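Local atomic coordinates of CRISPR protein (Archaeoglobus fulgidus, PDB entry 4MJK), a protein that probably serves as a Cas5-family subunit of an archaeal type I-A CRISPR interference complex (Cascade), where such proteins help hold the guide RNA. Residues 24-30 / 197-202; 30-36 / 69-73; 171-177 / 240-246; 179-183 / 223-229. All coordinates share one frame; numbering follows the deposited sequence.

Interaction 1. Residues 24-30 / 197-202; sequences TSPSFYY and EFEVYL
The carboxylate of E199 reaches from the strand 197-202 into the loop 24-30 and takes up two successive backbone amides. Y29 N donates to E199 OE1 at 2.8 Å and Y30 N to E199 OE2 at 3.2 Å, each on the syn lone pair, so each oxygen takes one amide. Y201 OH donates to E199 OE2 as well, at 2.5 Å, meeting it on the anti side, 22° out of the carboxylate plane. With an alanine in place of E199, two loop amides and the Y201 hydroxyl would probably be left without their carboxylate, and the loop would be freer to shift. Further along, S25 meets V200 twice: S25 N donates to V200 O (2.9 Å), and V200 N donates to S25 OG (2.8 Å). The F28 ring presents its edge to E199 CD and slides past the Y201 ring with little overlap, F28 CD1 lying 3.9 Å from Y201 CE2. T24 CG2 rests on L202 CG, while Y29 crosses E197 at about a right angle. The loop thus covers an outer strand of a three-stranded sheet, whose neighbour 225-231 brings I230 against Y29 and E199; Y201 and L202 touch P33 and T34 at the start of helix 33-46.

Interaction 2. Residues 30-36 / 69-73; sequences YPPPTTF and IGWKA
Y30 and W71 meet as an offset edge-to-face pair, the indole turning its pyrrole edge to the phenol face with planes at 67° and centroids 4.8 Å apart. The pair belongs to a ferredoxin-like βαββαβ unit, as expected of RAMP-clan proteins: the proline-rich entry to helix 33-46 lies against 66-73, an outermost strand of the six-stranded antiparallel sheet. W71 NE1 comes within 3.3 Å of Y30 CG and W71 CD1 sits over the ring toward its rim. CG of W71 stands between its backbone N and carbonyl carbon (chi1 57°), which sets the indole between Y30 and P33. At P33, W71 CH2 touches P33 CD at 3.9 Å, the two side chains crossing obliquely. The phenol hydroxyl passes A73 CB and bonds to the carbonyl of P231, so the phenol is held at its hydroxyl as well as over its face. On the strand, I69 CG1 is anti to the backbone N (chi1 176°), which carries the methyl CD1 out to the first turn of the helix. W130 of strand 127-134 stacks on F36 and also meets W71. I69 CD1 ends the row, 3.8 Å from P33 CB and 4.2 Å from F36 CD2.

Interaction 3. Residues 171-177 / 240-246; sequences DGLISTD and PECLVEV
D171 opens the contact by laying CB 3.3 Å from V246 O, while its carboxylate turns away to a salt bridge with K251. G172 then pairs with V246: G172 N donates to V246 O at 2.8 Å, and V246 N returns the bond to G172 O from above the carbonyl plane, 38° out of it. With positive phi (88°), G172 adopts a backbone shape in which a CB would collide with the carbonyl oxygen of D171. At L173 the chain turns a corner, and L173 CD1 comes 3.7 Å from V244 O. I174 forms a second hydrogen-bonded antiparallel pair, with V244; V244 N to I174 O is 2.8 Å and nearly straight. CG1 of I174 stands between the backbone N and the carbonyl carbon (chi1 55°), placing it 4.1 Å from V246 CG2. S175 CB meets L243 CD2 on the same face as L173. T176 pairs with C242 and points CG2 at both C242 SG and V244 CG2. Past the strand, D177 O and P240 O are bridged by a water that donates to both. Strand 174-176 thereby edges a three-stranded sheet, with 241-246 in the middle and 186-193 beyond; I174, V244 and V246 pack on I261 of strand 258-263.

Interaction 4. Residues 179-183 / 223-229; sequences SFPAE and KKAVLYR
Y228 packs one ring face against the backbone of F180 and P181. CB lies 3.7 Å from F180 O, and CG is nearer still to the same oxygen. Along one edge of the ring, CD2 comes within 3.4 Å of F180 C, and CE2 lies near S179 OG, which bonds to W71 N; along the other, CD1 meets P181 CA and CE1 meets P181 CB at 3.9 Å. P181 N lies over the ring centre, and P181 CD makes a CH-pi contact with the same face, close to CZ. The hydroxyl continues past P181 to the carbonyl of I69. A leucine in place of Y228 would probably strip P181 of its aromatic support and leave the I69 carbonyl without this donor. F180 and R229 form a hydrogen-bonded antiparallel pair. CG of F180 stands between the backbone N and the carbonyl carbon (chi1 55°), which brings the phenyl ring alongside R229, whose CB sits over one face. The guanidinium leads away to W196 O, E197 O and the ring of F198. A182 N donates to L227 O at 2.6 Å. The bent side chain of E183 brings OE2 to L227 N at 3.0 Å, nearly straight at 177°, and the same oxygen forms a salt bridge with K223 NZ, whose own bond to it is weak. These contacts make a short antiparallel edge-strand pairing, 180-181 against the central strand 225-231 of a three-stranded sheet.

Overall arrangement
Interactions 1, 2 and 4 cluster, their centres 10 to 12 Å apart, whereas interaction 3 lies about 15 to 21 Å from the others. Interactions 1 and 4 use neighbouring strands of one three-stranded sheet, 196-202 and 225-231. Interaction 2, nested along the chain within the loop closed by interaction 1 and sharing Y30 with it, joins that sheet to the six-stranded one: I69 and W71 meet Y228 and S179. Interaction 4 is nested inside interaction 3, and F180 packs on C242 and V244; a salt bridge from K72 to D177 links interactions 2 and 3. Sequence-distant segments thus tie three sheets into one compact body.

Interaction 1. Residues 24-30 / 197-202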
# COMPACT_ATOMS: atom_id res chain seq x y z
N THR A 24 -12.29 -1.10 -19.87
CA THR A 24 -11.48 -0.22 -19.03
C THR A 24 -9.98 -0.23 -19.35
O THR A 24 -9.46 -1.17 -19.94
CB THR A 24 -11.62 -0.66 -17.57
OG1 THR A 24 -11.15 -2.01 -17.43
CG2 THR A 24 -13.08 -0.58 -17.11
N SER A 25 -9.26 0.81 -18.89
CA SER A 25 -7.80 0.76 -18.92
C SER A 25 -7.35 -0.49 -18.18
O SER A 25 -8.07 -0.98 -17.31
CB SER A 25 -7.19 2.03 -18.28
OG SER A 25 -7.58 3.21 -18.99
N PRO A 26 -6.16 -1.02 -18.51
CA PRO A 26 -5.68 -2.26 -17.88
C PRO A 26 -5.07 -2.05 -16.49
O PRO A 26 -4.76 -3.03 -15.80
CB PRO A 26 -4.63 -2.78 -18.86
CG PRO A 26 -4.13 -1.55 -19.54
CD PRO A 26 -5.30 -0.60 -19.63
N SER A 27 -4.88 -0.79 -16.12
CA SER A 27 -4.48 -0.41 -14.76
C SER A 27 -5.03 1.00 -14.50
O SER A 27 -5.47 1.69 -15.43
CB SER A 27 -2.97 -0.42 -14.62
OG SER A 27 -2.38 0.47 -15.54
N PHE A 28 -5.04 1.42 -13.24
CA PHE A 28 -5.74 2.66 -12.88
C PHE A 28 -4.86 3.56 -12.04
O PHE A 28 -4.34 3.14 -11.01
CB PHE A 28 -6.99 2.36 -12.05
CG PHE A 28 -8.09 1.67 -12.81
CD1 PHE A 28 -8.57 2.19 -14.00
CD2 PHE A 28 -8.66 0.50 -12.31
CE1 PHE A 28 -9.60 1.55 -14.69
CE2 PHE A 28 -9.67 -0.15 -12.99
CZ PHE A 28 -10.15 0.38 -14.18
N TYR A 29 -4.70 4.81 -12.45
CA TYR A 29 -4.10 5.80 -11.56
C TYR A 29 -5.05 6.07 -10.38
O TYR A 29 -4.61 6.24 -9.23
CB TYR A 29 -3.80 7.10 -12.31
CG TYR A 29 -2.65 7.02 -13.30
CD1 TYR A 29 -1.33 7.09 -12.86
CD2 TYR A 29 -2.89 6.89 -14.66
CE1 TYR A 29 -0.27 7.03 -13.77
CE2 TYR A 29 -1.83 6.84 -15.58
CZ TYR A 29 -0.53 6.91 -15.12
OH TYR A 29 0.52 6.86 -16.01
N TYR A 30 -6.36 6.10 -10.64
CA TYR A 30 -7.34 6.42 -9.59
C TYR A 30 -8.48 5.43 -9.49
O TYR A 30 -8.80 4.75 -10.45
CB TYR A 30 -7.95 7.81 -9.83
CG TYR A 30 -6.97 8.93 -9.66
CD1 TYR A 30 -6.58 9.33 -8.39
CD2 TYR A 30 -6.44 9.59 -10.77
CE1 TYR A 30 -5.67 10.36 -8.22
CE2 TYR A 30 -5.54 10.62 -10.61
CZ TYR A 30 -5.16 11.01 -9.32
OH TYR A 30 -4.25 12.04 -9.13
N GLU A 197 -3.17 13.01 -17.28
CA GLU A 197 -3.14 11.73 -17.97
C GLU A 197 -4.51 11.40 -18.58
O GLU A 197 -5.43 12.21 -18.50
CB GLU A 197 -2.69 10.64 -17.00
CG GLU A 197 -1.21 10.31 -17.12
CD GLU A 197 -0.93 9.37 -18.28
OE1 GLU A 197 0.23 8.92 -18.41
OE2 GLU A 197 -1.87 9.06 -19.06
N PHE A 198 -4.61 10.23 -19.21
CA PHE A 198 -5.84 9.72 -19.79
C PHE A 198 -6.16 8.40 -19.09
O PHE A 198 -5.26 7.62 -18.78
CB PHE A 198 -5.67 9.38 -21.28
CG PHE A 198 -5.44 10.58 -22.18
CD1 PHE A 198 -6.47 11.10 -22.94
CD2 PHE A 198 -4.18 11.17 -22.26
CE1 PHE A 198 -6.26 12.20 -23.76
CE2 PHE A 198 -3.96 12.27 -23.08
CZ PHE A 198 -5.00 12.78 -23.84
N GLU A 199 -7.44 8.12 -18.88
CA GLU A 199 -7.80 6.86 -18.28
C GLU A 199 -9.22 6.50 -18.72
O GLU A 199 -10.08 7.37 -18.79
CB GLU A 199 -7.69 6.96 -16.75
CG GLU A 199 -7.88 5.65 -16.00
CD GLU A 199 -6.93 5.56 -14.81
OE1 GLU A 199 -5.75 5.20 -15.03
OE2 GLU A 199 -7.35 5.88 -13.67
N VAL A 200 -9.45 5.23 -19.04
CA VAL A 200 -10.78 4.80 -19.50
C VAL A 200 -11.49 4.01 -18.42
O VAL A 200 -10.94 3.02 -17.91
CB VAL A 200 -10.71 3.94 -20.78
CG1 VAL A 200 -12.12 3.50 -21.20
CG2 VAL A 200 -10.02 4.72 -21.90
N TYR A 201 -12.70 4.44 -18.07
CA TYR A 201 -13.49 3.84 -16.98
C TYR A 201 -14.83 3.34 -17.50
O TYR A 201 -15.27 3.73 -18.57
CB TYR A 201 -13.81 4.90 -15.91
CG TYR A 201 -12.62 5.58 -15.26
CD1 TYR A 201 -12.40 6.94 -15.42
CD2 TYR A 201 -11.72 4.86 -14.49
CE1 TYR A 201 -11.31 7.57 -14.83
CE2 TYR A 201 -10.63 5.47 -13.89
CZ TYR A 201 -10.43 6.83 -14.06
OH TYR A 201 -9.34 7.46 -13.48
N LEU A 202 -15.49 2.49 -16.71
CA LEU A 202 -16.92 2.26 -16.89
C LEU A 202 -17.70 3.58 -16.72
O LEU A 202 -17.43 4.39 -15.82
CB LEU A 202 -17.45 1.18 -15.93
CG LEU A 202 -16.84 -0.22 -16.08
CD1 LEU A 202 -17.36 -1.18 -15.01
CD2 LEU A 202 -17.08 -0.79 -17.49

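Interaction 2. Residues 30-36 / 69-73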
# COMPACT_ATOMS: atom_id res chain seq x y z
N TYR A 30 -6.36 6.10 -10.64
CA TYR A 30 -7.34 6.42 -9.59
C TYR A 30 -8.48 5.43 -9.49
O TYR A 30 -8.80 4.75 -10.45
CB TYR A 30 -7.95 7.81 -9.83
CG TYR A 30 -6.97 8.93 -9.66
CD1 TYR A 30 -6.58 9.33 -8.39
CD2 TYR A 30 -6.44 9.59 -10.77
CE1 TYR A 30 -5.67 10.36 -8.22
CE2 TYR A 30 -5.54 10.62 -10.61
CZ TYR A 30 -5.16 11.01 -9.32
OH TYR A 30 -4.25 12.04 -9.13
N PRO A 31 -9.15 5.39 -8.33
CA PRO A 31 -10.35 4.54 -8.25
C PRO A 31 -11.37 4.97 -9.29
O PRO A 31 -11.66 6.17 -9.39
CB PRO A 31 -10.90 4.84 -6.85
CG PRO A 31 -9.71 5.29 -6.07
CD PRO A 31 -8.90 6.10 -7.07
N PRO A 32 -11.89 4.03 -10.08
CA PRO A 32 -12.92 4.38 -11.07
C PRO A 32 -14.15 5.02 -10.44
O PRO A 32 -14.47 4.74 -9.28
CB PRO A 32 -13.28 3.03 -11.70
CG PRO A 32 -12.01 2.19 -11.51
CD PRO A 32 -11.49 2.60 -10.16
N PRO A 33 -14.83 5.90 -11.18
CA PRO A 33 -16.03 6.54 -10.63
C PRO A 33 -17.16 5.56 -10.30
O PRO A 33 -17.90 5.81 -9.36
CB PRO A 33 -16.44 7.55 -11.73
CG PRO A 33 -15.77 7.08 -12.97
CD PRO A 33 -14.48 6.41 -12.52
N THR A 34 -17.30 4.46 -11.03
CA THR A 34 -18.32 3.49 -10.62
C THR A 34 -17.92 2.79 -9.33
O THR A 34 -18.78 2.32 -8.57
CB THR A 34 -18.65 2.44 -11.69
OG1 THR A 34 -17.45 1.81 -12.15
CG2 THR A 34 -19.37 3.09 -12.87
N THR A 35 -16.61 2.73 -9.07
CA THR A 35 -16.12 2.14 -7.82
C THR A 35 -16.47 3.04 -6.63
O THR A 35 -16.93 2.56 -5.59
CB THR A 35 -14.61 1.84 -7.90
OG1 THR A 35 -14.37 0.89 -8.96
CG2 THR A 35 -14.09 1.24 -6.59
N PHE A 36 -16.26 4.34 -6.80
CA PHE A 36 -16.65 5.31 -5.78
C PHE A 36 -18.16 5.28 -5.57
O PHE A 36 -18.63 5.29 -4.43
CB PHE A 36 -16.23 6.73 -6.18
CG PHE A 36 -16.53 7.74 -5.13
CD1 PHE A 36 -15.59 8.02 -4.14
CD2 PHE A 36 -17.76 8.37 -5.08
CE1 PHE A 36 -15.86 8.94 -3.14
CE2 PHE A 36 -18.03 9.30 -4.09
CZ PHE A 36 -17.09 9.58 -3.11
N ILE A 69 -19.07 13.75 -11.86
CA ILE A 69 -18.20 13.19 -10.84
C ILE A 69 -16.76 13.39 -11.27
O ILE A 69 -16.36 12.90 -12.33
CB ILE A 69 -18.47 11.70 -10.56
CG1 ILE A 69 -17.45 11.16 -9.55
CG2 ILE A 69 -18.45 10.89 -11.85
CD1 ILE A 69 -17.80 9.76 -9.01
N GLY A 70 -16.02 14.15 -10.47
CA GLY A 70 -14.61 14.43 -10.73
C GLY A 70 -13.84 14.32 -9.43
O GLY A 70 -14.44 14.29 -8.35
N TRP A 71 -12.52 14.26 -9.52
CA TRP A 71 -11.70 14.07 -8.34
C TRP A 71 -10.31 14.60 -8.60
O TRP A 71 -9.92 14.79 -9.76
CB TRP A 71 -11.62 12.59 -7.95
CG TRP A 71 -11.10 11.72 -9.06
CD1 TRP A 71 -9.81 11.32 -9.26
CD2 TRP A 71 -11.86 11.18 -10.16
NE1 TRP A 71 -9.72 10.56 -10.41
CE2 TRP A 71 -10.97 10.47 -10.98
CE3 TRP A 71 -13.21 11.25 -10.52
CZ2 TRP A 71 -11.38 9.80 -12.12
CZ3 TRP A 71 -13.62 10.58 -11.67
CH2 TRP A 71 -12.71 9.87 -12.45
N LYS A 72 -9.58 14.87 -7.52
CA LYS A 72 -8.20 15.31 -7.60
C LYS A 72 -7.46 14.92 -6.33
O LYS A 72 -8.05 14.84 -5.25
CB LYS A 72 -8.12 16.82 -7.82
CG LYS A 72 -8.62 17.63 -6.65
CD LYS A 72 -8.71 19.11 -6.98
CE LYS A 72 -9.30 19.88 -5.81
NZ LYS A 72 -9.43 21.37 -6.07
N ALA A 73 -6.16 14.68 -6.47
CA ALA A 73 -5.31 14.37 -5.33
C ALA A 73 -5.09 15.66 -4.58
O ALA A 73 -5.01 16.71 -5.20
CB ALA A 73 -3.97 13.79 -5.81

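Interaction 3. Residues 171-177 / 240-246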
# COMPACT_ATOMS: atom_id res chain seq x y z
N ASP A 171 -21.27 27.10 -19.06
CA ASP A 171 -20.58 26.50 -20.20
C ASP A 171 -19.56 27.49 -20.78
O ASP A 171 -19.34 28.56 -20.21
CB ASP A 171 -21.56 25.96 -21.25
CG ASP A 171 -22.44 27.03 -21.85
OD1 ASP A 171 -22.05 28.22 -21.83
OD2 ASP A 171 -23.54 26.68 -22.35
N GLY A 172 -18.91 27.12 -21.88
CA GLY A 172 -17.84 27.96 -22.40
C GLY A 172 -16.49 27.62 -21.78
O GLY A 172 -16.24 26.47 -21.41
N LEU A 173 -15.63 28.63 -21.67
CA LEU A 173 -14.28 28.41 -21.19
C LEU A 173 -14.20 28.49 -19.66
O LEU A 173 -14.64 29.46 -19.06
CB LEU A 173 -13.32 29.40 -21.84
CG LEU A 173 -11.83 29.16 -21.55
CD1 LEU A 173 -11.33 27.90 -22.28
CD2 LEU A 173 -11.04 30.37 -21.95
N ILE A 174 -13.64 27.46 -19.04
CA ILE A 174 -13.53 27.40 -17.59
C ILE A 174 -12.16 26.87 -17.22
O ILE A 174 -11.48 26.29 -18.06
CB ILE A 174 -14.63 26.48 -16.95
CG1 ILE A 174 -14.61 25.08 -17.56
CG2 ILE A 174 -16.02 27.08 -17.12
CD1 ILE A 174 -13.76 24.08 -16.79
N SER A 175 -11.74 27.09 -15.99
CA SER A 175 -10.54 26.41 -15.50
C SER A 175 -10.96 25.35 -14.48
O SER A 175 -11.93 25.54 -13.74
CB SER A 175 -9.56 27.40 -14.88
OG SER A 175 -10.17 28.05 -13.79
N THR A 176 -10.26 24.22 -14.45
CA THR A 176 -10.60 23.13 -13.52
C THR A 176 -9.34 22.44 -13.07
O THR A 176 -8.36 22.37 -13.81
CB THR A 176 -11.60 22.09 -14.13
OG1 THR A 176 -11.99 21.14 -13.12
CG2 THR A 176 -10.99 21.34 -15.31
N ASP A 177 -9.34 21.98 -11.83
CA ASP A 177 -8.27 21.12 -11.34
C ASP A 177 -8.83 19.75 -10.95
O ASP A 177 -8.15 18.97 -10.28
CB ASP A 177 -7.47 21.79 -10.20
CG ASP A 177 -8.33 22.23 -9.04
OD1 ASP A 177 -9.47 21.79 -8.93
OD2 ASP A 177 -7.84 23.01 -8.21
N PRO A 240 -2.35 20.28 -10.41
CA PRO A 240 -2.57 20.33 -11.86
C PRO A 240 -3.81 21.14 -12.21
O PRO A 240 -4.84 21.04 -11.54
CB PRO A 240 -2.74 18.86 -12.24
CG PRO A 240 -1.88 18.14 -11.22
CD PRO A 240 -2.13 18.89 -9.94
N GLU A 241 -3.72 21.96 -13.25
CA GLU A 241 -4.83 22.81 -13.64
C GLU A 241 -4.87 22.93 -15.16
O GLU A 241 -3.83 22.97 -15.81
CB GLU A 241 -4.65 24.20 -13.02
CG GLU A 241 -5.86 25.10 -13.16
CD GLU A 241 -5.68 26.42 -12.41
OE1 GLU A 241 -4.61 26.62 -11.80
OE2 GLU A 241 -6.61 27.25 -12.44
N CYS A 242 -6.07 22.99 -15.73
CA CYS A 242 -6.19 23.26 -17.15
C CYS A 242 -7.38 24.14 -17.51
O CYS A 242 -8.34 24.28 -16.75
CB CYS A 242 -6.22 21.97 -17.95
SG CYS A 242 -7.64 21.01 -17.56
N LEU A 243 -7.28 24.74 -18.70
CA LEU A 243 -8.38 25.50 -19.28
C LEU A 243 -9.16 24.59 -20.22
O LEU A 243 -8.60 23.93 -21.09
CB LEU A 243 -7.83 26.69 -20.06
CG LEU A 243 -7.10 27.72 -19.21
CD1 LEU A 243 -6.31 28.69 -20.11
CD2 LEU A 243 -8.09 28.48 -18.33
N VAL A 244 -10.47 24.54 -20.02
CA VAL A 244 -11.28 23.61 -20.79
C VAL A 244 -12.48 24.34 -21.37
O VAL A 244 -13.13 25.13 -20.68
CB VAL A 244 -11.77 22.44 -19.92
CG1 VAL A 244 -12.58 21.47 -20.74
CG2 VAL A 244 -10.57 21.72 -19.29
N GLU A 245 -12.76 24.08 -22.64
CA GLU A 245 -13.95 24.62 -23.29
C GLU A 245 -15.06 23.57 -23.22
O GLU A 245 -14.86 22.42 -23.61
CB GLU A 245 -13.65 24.96 -24.75
CG GLU A 245 -14.36 26.17 -25.28
CD GLU A 245 -13.63 26.77 -26.49
OE1 GLU A 245 -13.40 26.02 -27.47
OE2 GLU A 245 -13.25 27.97 -26.44
N VAL A 246 -16.23 23.97 -22.74
CA VAL A 246 -17.30 23.01 -22.49
C VAL A 246 -18.60 23.41 -23.19
O VAL A 246 -19.10 24.52 -22.99
CB VAL A 246 -17.54 22.85 -20.97
CG1 VAL A 246 -18.60 21.81 -20.69
CG2 VAL A 246 -16.22 22.46 -20.28
O HOH W 1 -5.54 18.85 -9.76

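Interaction 4. Residues 179-183 / 223-229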
# COMPACT_ATOMS: atom_id res chain seq x y z
N SER A 179 -10.55 16.00 -12.41
CA SER A 179 -10.69 15.13 -13.56
C SER A 179 -11.98 15.46 -14.30
O SER A 179 -12.92 16.01 -13.72
CB SER A 179 -10.69 13.65 -13.11
OG SER A 179 -11.87 13.35 -12.37
N PHE A 180 -12.03 15.13 -15.59
CA PHE A 180 -13.24 15.37 -16.36
C PHE A 180 -13.37 14.41 -17.53
O PHE A 180 -12.37 13.94 -18.06
CB PHE A 180 -13.26 16.81 -16.87
CG PHE A 180 -12.05 17.19 -17.68
CD1 PHE A 180 -10.91 17.70 -17.04
CD2 PHE A 180 -12.04 17.06 -19.06
CE1 PHE A 180 -9.80 18.07 -17.77
CE2 PHE A 180 -10.92 17.43 -19.81
CZ PHE A 180 -9.80 17.92 -19.16
N PRO A 181 -14.61 14.14 -17.94
CA PRO A 181 -14.78 13.27 -19.11
C PRO A 181 -14.32 14.00 -20.37
O PRO A 181 -14.60 15.18 -20.57
CB PRO A 181 -16.29 13.00 -19.13
CG PRO A 181 -16.89 14.17 -18.42
CD PRO A 181 -15.88 14.67 -17.42
N ALA A 182 -13.58 13.29 -21.21
CA ALA A 182 -13.01 13.90 -22.41
C ALA A 182 -13.72 13.37 -23.65
O ALA A 182 -13.19 12.55 -24.38
CB ALA A 182 -11.51 13.58 -22.49
N GLU A 183 -14.95 13.81 -23.87
CA GLU A 183 -15.71 13.36 -25.04
C GLU A 183 -16.05 14.58 -25.89
O GLU A 183 -15.79 15.71 -25.49
CB GLU A 183 -16.97 12.62 -24.60
CG GLU A 183 -16.71 11.40 -23.69
CD GLU A 183 -16.03 10.23 -24.42
OE1 GLU A 183 -15.89 10.28 -25.67
OE2 GLU A 183 -15.64 9.26 -23.73
N LYS A 223 -23.20 5.06 -23.28
CA LYS A 223 -22.12 4.20 -23.75
C LYS A 223 -21.56 3.47 -22.54
O LYS A 223 -21.84 3.86 -21.40
CB LYS A 223 -21.04 5.01 -24.46
CG LYS A 223 -20.58 6.22 -23.70
CD LYS A 223 -20.16 7.33 -24.66
CE LYS A 223 -18.86 8.00 -24.22
NZ LYS A 223 -17.66 7.18 -24.58
N LYS A 224 -20.82 2.39 -22.77
CA LYS A 224 -20.37 1.55 -21.66
C LYS A 224 -19.12 2.10 -20.97
O LYS A 224 -18.97 1.96 -19.77
CB LYS A 224 -20.14 0.11 -22.11
CG LYS A 224 -21.29 -0.50 -22.92
CD LYS A 224 -22.63 0.13 -22.59
CE LYS A 224 -23.07 -0.13 -21.15
NZ LYS A 224 -24.22 0.76 -20.78
N ALA A 225 -18.23 2.70 -21.76
CA ALA A 225 -16.97 3.25 -21.24
C ALA A 225 -16.85 4.75 -21.53
O ALA A 225 -17.40 5.24 -22.50
CB ALA A 225 -15.81 2.52 -21.85
N VAL A 226 -16.09 5.46 -20.70
CA VAL A 226 -15.88 6.89 -20.88
C VAL A 226 -14.39 7.22 -20.71
O VAL A 226 -13.72 6.68 -19.84
CB VAL A 226 -16.72 7.72 -19.87
CG1 VAL A 226 -16.38 7.32 -18.44
CG2 VAL A 226 -16.49 9.19 -20.07
N LEU A 227 -13.88 8.10 -21.56
CA LEU A 227 -12.51 8.57 -21.47
C LEU A 227 -12.45 9.79 -20.56
O LEU A 227 -13.22 10.72 -20.75
CB LEU A 227 -12.01 8.95 -22.87
CG LEU A 227 -10.61 9.56 -22.92
CD1 LEU A 227 -9.56 8.56 -22.49
CD2 LEU A 227 -10.31 10.11 -24.32
N TYR A 228 -11.55 9.77 -19.56
CA TYR A 228 -11.37 10.91 -18.66
C TYR A 228 -9.96 11.46 -18.78
O TYR A 228 -9.02 10.71 -19.02
CB TYR A 228 -11.53 10.48 -17.19
CG TYR A 228 -12.88 10.77 -16.57
CD1 TYR A 228 -14.01 10.13 -17.02
CD2 TYR A 228 -13.00 11.67 -15.51
CE1 TYR A 228 -15.25 10.38 -16.45
CE2 TYR A 228 -14.23 11.92 -14.92
CZ TYR A 228 -15.36 11.27 -15.40
OH TYR A 228 -16.60 11.52 -14.83
N ARG A 229 -9.82 12.77 -18.57
CA ARG A 229 -8.51 13.35 -18.29
C ARG A 229 -8.42 13.42 -16.77
O ARG A 229 -9.40 13.73 -16.11
CB ARG A 229 -8.36 14.74 -18.91
CG ARG A 229 -8.47 14.76 -20.43
CD ARG A 229 -7.41 13.88 -21.11
NE ARG A 229 -6.02 14.26 -20.86
CZ ARG A 229 -5.30 15.06 -21.65
NH1 ARG A 229 -5.84 15.59 -22.74
NH2 ARG A 229 -4.04 15.33 -21.35